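Local coordinates for protein acetolactate synthase, small subunit (Thermotoga maritima, PDB 2FGC) that is the small subunit of acetolactate synthase, an ACT-domain protein that, as in its family, probably regulates the large catalytic subunit, at residues Q131-F136 with A148-T153; S157-F162 with I174-I179. All blocks are in the same frame, centred on the assembly; numbering follows the deposited sequence.

Interaction 1: Q131-F136 with A148-T153; sequences QLVEIF and AIIEIT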
ATOM      1  N   GLN A 131      15.993  19.983  -1.276  1.00 48.00           N
ATOM      2  CA  GLN A 131      16.195  20.029  -2.701  1.00 50.29           C
ATOM      3  C   GLN A 131      15.823  18.756  -3.396  1.00 48.57           C
ATOM      4  O   GLN A 131      15.178  18.783  -4.439  1.00 46.88           O
ATOM      5  CB  GLN A 131      17.638  20.263  -2.954  1.00 50.01           C
ATOM      6  CG  GLN A 131      17.898  21.667  -2.813  1.00 60.27           C
ATOM      7  CD  GLN A 131      19.235  21.996  -3.332  1.00 81.76           C
ATOM      8  OE1 GLN A 131      20.196  21.194  -3.187  1.00 77.20           O
ATOM      9  NE2 GLN A 131      19.340  23.179  -3.968  1.00 84.03           N
ATOM     10  N   LEU A 132      16.236  17.649  -2.787  1.00 45.91           N
ATOM     11  CA  LEU A 132      15.985  16.342  -3.331  1.00 46.91           C
ATOM     12  C   LEU A 132      14.457  16.048  -3.371  1.00 47.13           C
ATOM     13  O   LEU A 132      13.907  15.562  -4.390  1.00 43.43           O
ATOM     14  CB  LEU A 132      16.799  15.312  -2.540  1.00 42.28           C
ATOM     15  CG  LEU A 132      16.684  13.934  -3.169  1.00 50.79           C
ATOM     16  CD1 LEU A 132      17.473  13.878  -4.441  1.00 51.52           C
ATOM     17  CD2 LEU A 132      17.093  12.789  -2.177  1.00 43.40           C
ATOM     18  N   VAL A 133      13.784  16.369  -2.263  1.00 47.06           N
ATOM     19  CA  VAL A 133      12.344  16.220  -2.149  1.00 46.29           C
ATOM     20  C   VAL A 133      11.663  17.034  -3.255  1.00 49.06           C
ATOM     21  O   VAL A 133      10.781  16.511  -3.919  1.00 48.14           O
ATOM     22  CB  VAL A 133      11.876  16.673  -0.772  1.00 48.28           C
ATOM     23  CG1 VAL A 133      10.350  16.864  -0.718  1.00 44.14           C
ATOM     24  CG2 VAL A 133      12.377  15.693   0.277  1.00 45.08           C
ATOM     25  N   GLU A 134      12.085  18.289  -3.474  1.00 48.05           N
ATOM     26  CA  GLU A 134      11.522  19.115  -4.553  1.00 50.77           C
ATOM     27  C   GLU A 134      11.720  18.493  -5.930  1.00 50.19           C
ATOM     28  O   GLU A 134      10.774  18.407  -6.689  1.00 45.79           O
ATOM     29  CB  GLU A 134      12.129  20.511  -4.571  1.00 52.57           C
ATOM     30  CG  GLU A 134      11.830  21.317  -3.338  1.00 54.53           C
ATOM     31  CD  GLU A 134      12.221  22.785  -3.465  1.00 71.81           C
ATOM     32  OE1 GLU A 134      12.259  23.291  -4.637  1.00 68.09           O
ATOM     33  OE2 GLU A 134      12.492  23.413  -2.377  1.00 71.93           O
ATOM     34  N   ILE A 135      12.954  18.080  -6.251  1.00 49.04           N
ATOM     35  CA  ILE A 135      13.249  17.408  -7.530  1.00 46.53           C
ATOM     36  C   ILE A 135      12.382  16.155  -7.709  1.00 45.20           C
ATOM     37  O   ILE A 135      11.897  15.882  -8.796  1.00 43.27           O
ATOM     38  CB  ILE A 135      14.767  17.025  -7.662  1.00 48.62           C
ATOM     39  CG1 ILE A 135      15.613  18.288  -7.850  1.00 42.20           C
ATOM     40  CG2 ILE A 135      15.002  16.063  -8.832  1.00 39.26           C
ATOM     41  CD1 ILE A 135      17.055  18.157  -7.357  1.00 44.10           C
ATOM     42  N   PHE A 136      12.169  15.374  -6.662  1.00 41.96           N
ATOM     43  CA  PHE A 136      11.312  14.208  -6.857  1.00 40.99           C
ATOM     44  C   PHE A 136       9.820  14.471  -6.657  1.00 44.49           C
ATOM     45  O   PHE A 136       9.062  13.535  -6.695  1.00 42.69           O
ATOM     46  CB  PHE A 136      11.746  13.064  -5.967  1.00 39.73           C
ATOM     47  CG  PHE A 136      12.930  12.323  -6.503  1.00 42.63           C
ATOM     48  CD1 PHE A 136      14.191  12.939  -6.550  1.00 44.77           C
ATOM     49  CD2 PHE A 136      12.809  11.022  -6.994  1.00 45.46           C
ATOM     50  CE1 PHE A 136      15.346  12.284  -7.057  1.00 44.42           C
ATOM     51  CE2 PHE A 136      13.960  10.364  -7.534  1.00 47.82           C
ATOM     52  CZ  PHE A 136      15.243  11.023  -7.555  1.00 37.41           C
ATOM     53  N   ALA A 148      12.894  15.092   9.176  1.00 44.56           N
ATOM     54  CA  ALA A 148      11.618  15.208   8.499  1.00 44.13           C
ATOM     55  C   ALA A 148      11.023  13.846   8.290  1.00 44.62           C
ATOM     56  O   ALA A 148      11.694  12.834   8.457  1.00 48.22           O
ATOM     57  CB  ALA A 148      11.785  15.898   7.156  1.00 39.47           C
ATOM     58  N   ILE A 149       9.749  13.825   7.950  1.00 41.76           N
ATOM     59  CA  ILE A 149       9.159  12.672   7.321  1.00 41.68           C
ATOM     60  C   ILE A 149       8.718  13.130   5.926  1.00 43.82           C
ATOM     61  O   ILE A 149       8.070  14.165   5.744  1.00 40.80           O
ATOM     62  CB  ILE A 149       8.011  12.019   8.167  1.00 42.56           C
ATOM     63  CG1 ILE A 149       8.579  11.444   9.494  1.00 34.06           C
ATOM     64  CG2 ILE A 149       7.256  10.988   7.326  1.00 37.27           C
ATOM     65  CD1 ILE A 149       7.502  11.122  10.609  1.00 37.95           C
ATOM     66  N   ILE A 150       9.126  12.343   4.944  1.00 45.55           N
ATOM     67  CA  ILE A 150       8.861  12.632   3.585  1.00 48.30           C
ATOM     68  C   ILE A 150       7.878  11.581   3.080  1.00 51.92           C
ATOM     69  O   ILE A 150       7.989  10.377   3.402  1.00 49.47           O
ATOM     70  CB  ILE A 150      10.164  12.595   2.808  1.00 50.63           C
ATOM     71  CG1 ILE A 150      11.101  13.710   3.314  1.00 50.20           C
ATOM     72  CG2 ILE A 150       9.899  12.707   1.319  1.00 42.71           C
ATOM     73  CD1 ILE A 150      12.574  13.387   3.065  1.00 56.13           C
ATOM     74  N   GLU A 151       6.876  12.076   2.357  1.00 49.16           N
ATOM     75  CA  GLU A 151       6.003  11.259   1.543  1.00 50.32           C
ATOM     76  C   GLU A 151       6.422  11.266   0.057  1.00 49.23           C
ATOM     77  O   GLU A 151       6.545  12.311  -0.573  1.00 49.96           O
ATOM     78  CB  GLU A 151       4.592  11.797   1.681  1.00 48.47           C
ATOM     79  CG  GLU A 151       3.539  10.944   1.033  1.00 62.30           C
ATOM     80  CD  GLU A 151       2.403  11.799   0.491  1.00 82.71           C
ATOM     81  OE1 GLU A 151       1.603  12.337   1.315  1.00 80.70           O
ATOM     82  OE2 GLU A 151       2.336  11.942  -0.765  1.00 88.61           O
ATOM     83  N   ILE A 152       6.594  10.090  -0.515  1.00 51.51           N
ATOM     84  CA  ILE A 152       6.967   9.976  -1.928  1.00 53.92           C
ATOM     85  C   ILE A 152       6.115   8.896  -2.659  1.00 55.40           C
ATOM     86  O   ILE A 152       5.958   7.765  -2.147  1.00 55.09           O
ATOM     87  CB  ILE A 152       8.511   9.823  -2.061  1.00 53.84           C
ATOM     88  CG1 ILE A 152       9.072  10.361  -3.367  1.00 64.54           C
ATOM     89  CG2 ILE A 152       9.025   8.490  -1.737  1.00 58.29           C
ATOM     90  CD1 ILE A 152       9.942  11.626  -3.047  1.00 68.45           C
ATOM     91  N   THR A 153       5.538   9.280  -3.810  1.00 53.38           N
ATOM     92  CA  THR A 153       4.719   8.395  -4.662  1.00 57.21           C
ATOM     93  C   THR A 153       5.329   8.287  -6.065  1.00 53.96           C
ATOM     94  O   THR A 153       5.849   9.263  -6.537  1.00 59.69           O
ATOM     95  CB  THR A 153       3.242   8.926  -4.761  1.00 59.17           C
ATOM     96  OG1 THR A 153       2.713   9.189  -3.450  1.00 68.78           O
ATOM     97  CG2 THR A 153       2.358   7.876  -5.356  1.00 68.83           C
TER

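Interaction 2: S157-F162 with I174-I179; sequences SKVEAF and IARTGI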
ATOM      1  N   SER A 157      10.931   2.342  -9.426  1.00 56.58           N
ATOM      2  CA  SER A 157      12.268   2.862  -9.644  1.00 57.90           C
ATOM      3  C   SER A 157      12.424   4.372  -9.329  1.00 57.69           C
ATOM      4  O   SER A 157      13.519   4.845  -9.148  1.00 62.86           O
ATOM      5  CB  SER A 157      12.739   2.518 -11.067  1.00 59.54           C
ATOM      6  OG  SER A 157      11.926   3.195 -12.001  1.00 62.65           O
ATOM      7  N   LYS A 158      11.355   5.146  -9.244  1.00 58.14           N
ATOM      8  CA  LYS A 158      11.529   6.537  -8.808  1.00 54.29           C
ATOM      9  C   LYS A 158      11.682   6.548  -7.271  1.00 52.65           C
ATOM     10  O   LYS A 158      12.562   7.223  -6.710  1.00 48.63           O
ATOM     11  CB  LYS A 158      10.370   7.397  -9.277  1.00 52.42           C
ATOM     12  CG  LYS A 158      10.355   8.829  -8.655  1.00 55.62           C
ATOM     13  CD  LYS A 158       9.308   9.728  -9.304  1.00 56.05           C
ATOM     14  CE  LYS A 158       8.769  10.785  -8.349  1.00 70.34           C
ATOM     15  NZ  LYS A 158       7.948  11.845  -9.026  1.00 75.20           N
ATOM     16  N   VAL A 159      10.839   5.760  -6.615  1.00 52.56           N
ATOM     17  CA  VAL A 159      10.835   5.614  -5.180  1.00 52.42           C
ATOM     18  C   VAL A 159      12.186   5.088  -4.709  1.00 56.19           C
ATOM     19  O   VAL A 159      12.750   5.616  -3.755  1.00 57.83           O
ATOM     20  CB  VAL A 159       9.626   4.756  -4.691  1.00 51.43           C
ATOM     21  CG1 VAL A 159       9.654   4.606  -3.175  1.00 52.77           C
ATOM     22  CG2 VAL A 159       8.309   5.457  -5.049  1.00 47.79           C
ATOM     23  N   GLU A 160      12.733   4.084  -5.386  1.00 57.17           N
ATOM     24  CA  GLU A 160      13.983   3.511  -4.950  1.00 56.71           C
ATOM     25  C   GLU A 160      15.170   4.411  -5.228  1.00 54.13           C
ATOM     26  O   GLU A 160      16.055   4.590  -4.377  1.00 54.96           O
ATOM     27  CB  GLU A 160      14.173   2.125  -5.559  1.00 59.81           C
ATOM     28  CG  GLU A 160      13.667   1.070  -4.594  1.00 75.92           C
ATOM     29  CD  GLU A 160      13.278  -0.234  -5.266  1.00 93.41           C
ATOM     30  OE1 GLU A 160      13.686  -0.451  -6.435  1.00102.75           O
ATOM     31  OE2 GLU A 160      12.560  -1.043  -4.617  1.00 93.68           O
ATOM     32  N   ALA A 161      15.181   5.004  -6.411  1.00 51.46           N
ATOM     33  CA  ALA A 161      16.206   5.994  -6.749  1.00 47.78           C
ATOM     34  C   ALA A 161      16.224   7.090  -5.669  1.00 46.77           C
ATOM     35  O   ALA A 161      17.283   7.532  -5.218  1.00 49.00           O
ATOM     36  CB  ALA A 161      15.956   6.569  -8.125  1.00 44.78           C
ATOM     37  N   PHE A 162      15.053   7.506  -5.229  1.00 46.84           N
ATOM     38  CA  PHE A 162      14.969   8.542  -4.200  1.00 46.90           C
ATOM     39  C   PHE A 162      15.595   8.081  -2.854  1.00 50.48           C
ATOM     40  O   PHE A 162      16.486   8.744  -2.297  1.00 51.26           O
ATOM     41  CB  PHE A 162      13.509   8.995  -3.989  1.00 42.77           C
ATOM     42  CG  PHE A 162      13.385   9.994  -2.886  1.00 44.73           C
ATOM     43  CD1 PHE A 162      13.696  11.333  -3.114  1.00 49.20           C
ATOM     44  CD2 PHE A 162      13.072   9.598  -1.611  1.00 45.65           C
ATOM     45  CE1 PHE A 162      13.621  12.303  -2.091  1.00 46.71           C
ATOM     46  CE2 PHE A 162      13.015  10.565  -0.548  1.00 54.45           C
ATOM     47  CZ  PHE A 162      13.291  11.936  -0.819  1.00 47.28           C
ATOM     48  N   ILE A 174      11.506   3.569   7.207  1.00 49.68           N
ATOM     49  CA  ILE A 174      10.894   3.550   5.883  1.00 48.29           C
ATOM     50  C   ILE A 174       9.711   2.636   5.967  1.00 49.07           C
ATOM     51  O   ILE A 174       9.853   1.473   6.454  1.00 51.17           O
ATOM     52  CB  ILE A 174      11.812   3.034   4.786  1.00 49.03           C
ATOM     53  CG1 ILE A 174      12.984   3.987   4.581  1.00 49.49           C
ATOM     54  CG2 ILE A 174      11.026   2.885   3.462  1.00 48.68           C
ATOM     55  CD1 ILE A 174      14.061   3.449   3.592  1.00 49.60           C
ATOM     56  N   ALA A 175       8.549   3.148   5.527  1.00 45.08           N
ATOM     57  CA  ALA A 175       7.294   2.349   5.465  1.00 45.59           C
ATOM     58  C   ALA A 175       6.716   2.543   4.090  1.00 47.32           C
ATOM     59  O   ALA A 175       6.443   3.658   3.674  1.00 50.38           O
ATOM     60  CB  ALA A 175       6.280   2.771   6.564  1.00 41.81           C
ATOM     61  N   ARG A 176       6.454   1.426   3.432  1.00 50.19           N
ATOM     62  CA  ARG A 176       6.257   1.356   2.001  1.00 49.53           C
ATOM     63  C   ARG A 176       5.016   0.531   1.725  1.00 50.51           C
ATOM     64  O   ARG A 176       4.732  -0.425   2.431  1.00 51.81           O
ATOM     65  CB  ARG A 176       7.432   0.627   1.382  1.00 50.78           C
ATOM     66  CG  ARG A 176       8.537   1.479   0.895  1.00 58.55           C
ATOM     67  CD  ARG A 176       8.987   0.939  -0.422  1.00 63.11           C
ATOM     68  NE  ARG A 176      10.418   0.735  -0.491  1.00 71.87           N
ATOM     69  CZ  ARG A 176      11.052   0.394  -1.601  1.00 70.65           C
ATOM     70  NH1 ARG A 176      10.374   0.220  -2.718  1.00 66.34           N
ATOM     71  NH2 ARG A 176      12.359   0.226  -1.595  1.00 74.32           N
ATOM     72  N   THR A 177       4.286   0.891   0.684  1.00 50.09           N
ATOM     73  CA  THR A 177       3.161   0.082   0.221  1.00 53.17           C
ATOM     74  C   THR A 177       3.784  -0.844  -0.828  1.00 57.75           C
ATOM     75  O   THR A 177       4.917  -0.621  -1.281  1.00 62.55           O
ATOM     76  CB  THR A 177       2.116   1.013  -0.402  1.00 51.73           C
ATOM     77  OG1 THR A 177       2.600   1.498  -1.679  1.00 50.73           O
ATOM     78  CG2 THR A 177       1.853   2.222   0.526  1.00 47.38           C
ATOM     79  N   GLY A 178       3.105  -1.880  -1.263  1.00 57.47           N
ATOM     80  CA  GLY A 178       3.625  -2.473  -2.501  1.00 55.95           C
ATOM     81  C   GLY A 178       3.223  -1.684  -3.748  1.00 56.30           C
ATOM     82  O   GLY A 178       2.865  -0.506  -3.690  1.00 56.64           O
ATOM     83  N   ILE A 179       3.228  -2.348  -4.887  1.00 56.97           N
ATOM     84  CA  ILE A 179       2.775  -1.734  -6.112  1.00 56.03           C
ATOM     85  C   ILE A 179       1.241  -1.811  -6.221  1.00 56.51           C
ATOM     86  O   ILE A 179       0.650  -2.891  -6.018  1.00 56.11           O
ATOM     87  CB  ILE A 179       3.375  -2.513  -7.277  1.00 57.79           C
ATOM     88  CG1 ILE A 179       4.905  -2.591  -7.155  1.00 63.14           C
ATOM     89  CG2 ILE A 179       2.890  -1.979  -8.614  1.00 55.91           C
ATOM     90  CD1 ILE A 179       5.617  -1.269  -7.405  1.00 72.78           C
TER

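Interaction 1: Q131-F136 with A148-T153
The C-terminal end of helix 126-135 and the residue after it pack on strand 147-154: Val-133 meets Ile-150 and Phe-136 meets Ile-152. The contact is small, buried and wholly apolar. Val-133 meets Ile-150 through one methyl. Its CG2 lies 3.6 Å from Ile-150 CD1 and 3.8 Å from Ile-150 CG1. Ile-150 CG2 is a little farther from the same methyl, at 4.0 Å. One branch of the valine therefore faces three carbons of the isoleucine, and the two side chains cross at a slant. With CG1 anti to the backbone N (chi1 166°), Val-133 CG2 stands beside that N, opposite the carbonyl carbon, and faces the strand.

The helix and strand belong to the C-terminal βαββαβ domain, a ferredoxin-like fold. Its two helices lie over one face of a four-stranded antiparallel sheet with strand order 2-3-1-4. Ile-150 and Ile-152 both point their CB atoms at helix 126-135, whereas Glu-151 and Thr-153 point away, toward the second subunit, where Glu-151 forms a salt bridge with Arg-113 of that subunit.

Phe-136 is the first residue to leave helical geometry. It touches the strand by the base of its side chain: CB is 3.7 Å from Ile-152 CD1. The CA–CB bond heads for the strand, but the ring turns off from it and meets Phe-162 of helix 156-165 edge-to-face. Ile-152 extends to Phe-136 through CG1, which is roughly opposite its own backbone N (chi1 -152°). Its side chain also touches Phe-162 and Ile-118.

Interaction 2: S157-F162 with I174-I179
Glu-160 and Arg-176 meet almost at a right angle, joined by a salt bridge between helix 156-165 and strand 171-183. These are the second helix and the fourth strand of a ferredoxin-like domain, and the strand lies at one edge of the sheet within the chain. The guanidinium comes end-on. NH1 and NH2 both point at a single oxygen, Glu-160 OE2, rather than pairing with the two carboxylate oxygens side by side. Arg-176 NH1 is 3.2 Å from Glu-160 OE2, and Arg-176 NH2 is 3.3 Å from the same atom. Both bonds are moderately bent, with N-H...O angles of 151° for NH1 and 144° for NH2.

The two flat groups are steeply turned, their planes 66° apart. OE2 still lies close to the guanidinium plane, at its edge. On the carboxylate, NH2 uses the anti lone pair of OE2. NH1 arrives on the same anti side but well out of the carboxylate plane.

Glu-160 gets there with its chain extended beyond CG, while Arg-176 bends at chi2 and chi3. Val-159 points its CB at the strand and comes within 4.5 Å of Arg-176 NH1 through CG1, obliquely to the guanidinium. Arg-176 is buried, so the carboxylate would probably help to balance its charge. Glu-114, and Glu-64 of the second subunit, make further long, weak ion pairs with NH1. The aliphatic part of the glutamate joins the contact as well: Glu-160 CG sits close to the guanidinium, 3.4 Å from Arg-176 NH2.

Overall arrangement
The chain first builds the N-terminal ACT domain, then enters the second domain through strand 110-121. Helix 126-135 follows. After strand 139-143 the chain returns along strand 147-154, and interaction 1 closes this loop. Helix 156-165 comes next, and strand 171-183 closes the second loop at interaction 2. The two contacts run in series, neither nested nor crossed. Their centres are about 12 Å apart. Each sets one helix on the same sheet, interaction 1 at strand 147-154 and interaction 2 at strand 171-183, with strand 110-121 between them. The helices also meet directly: Leu-132 CD2 is 3.5 Å from Phe-162 CE1. Both regions touch the second subunit.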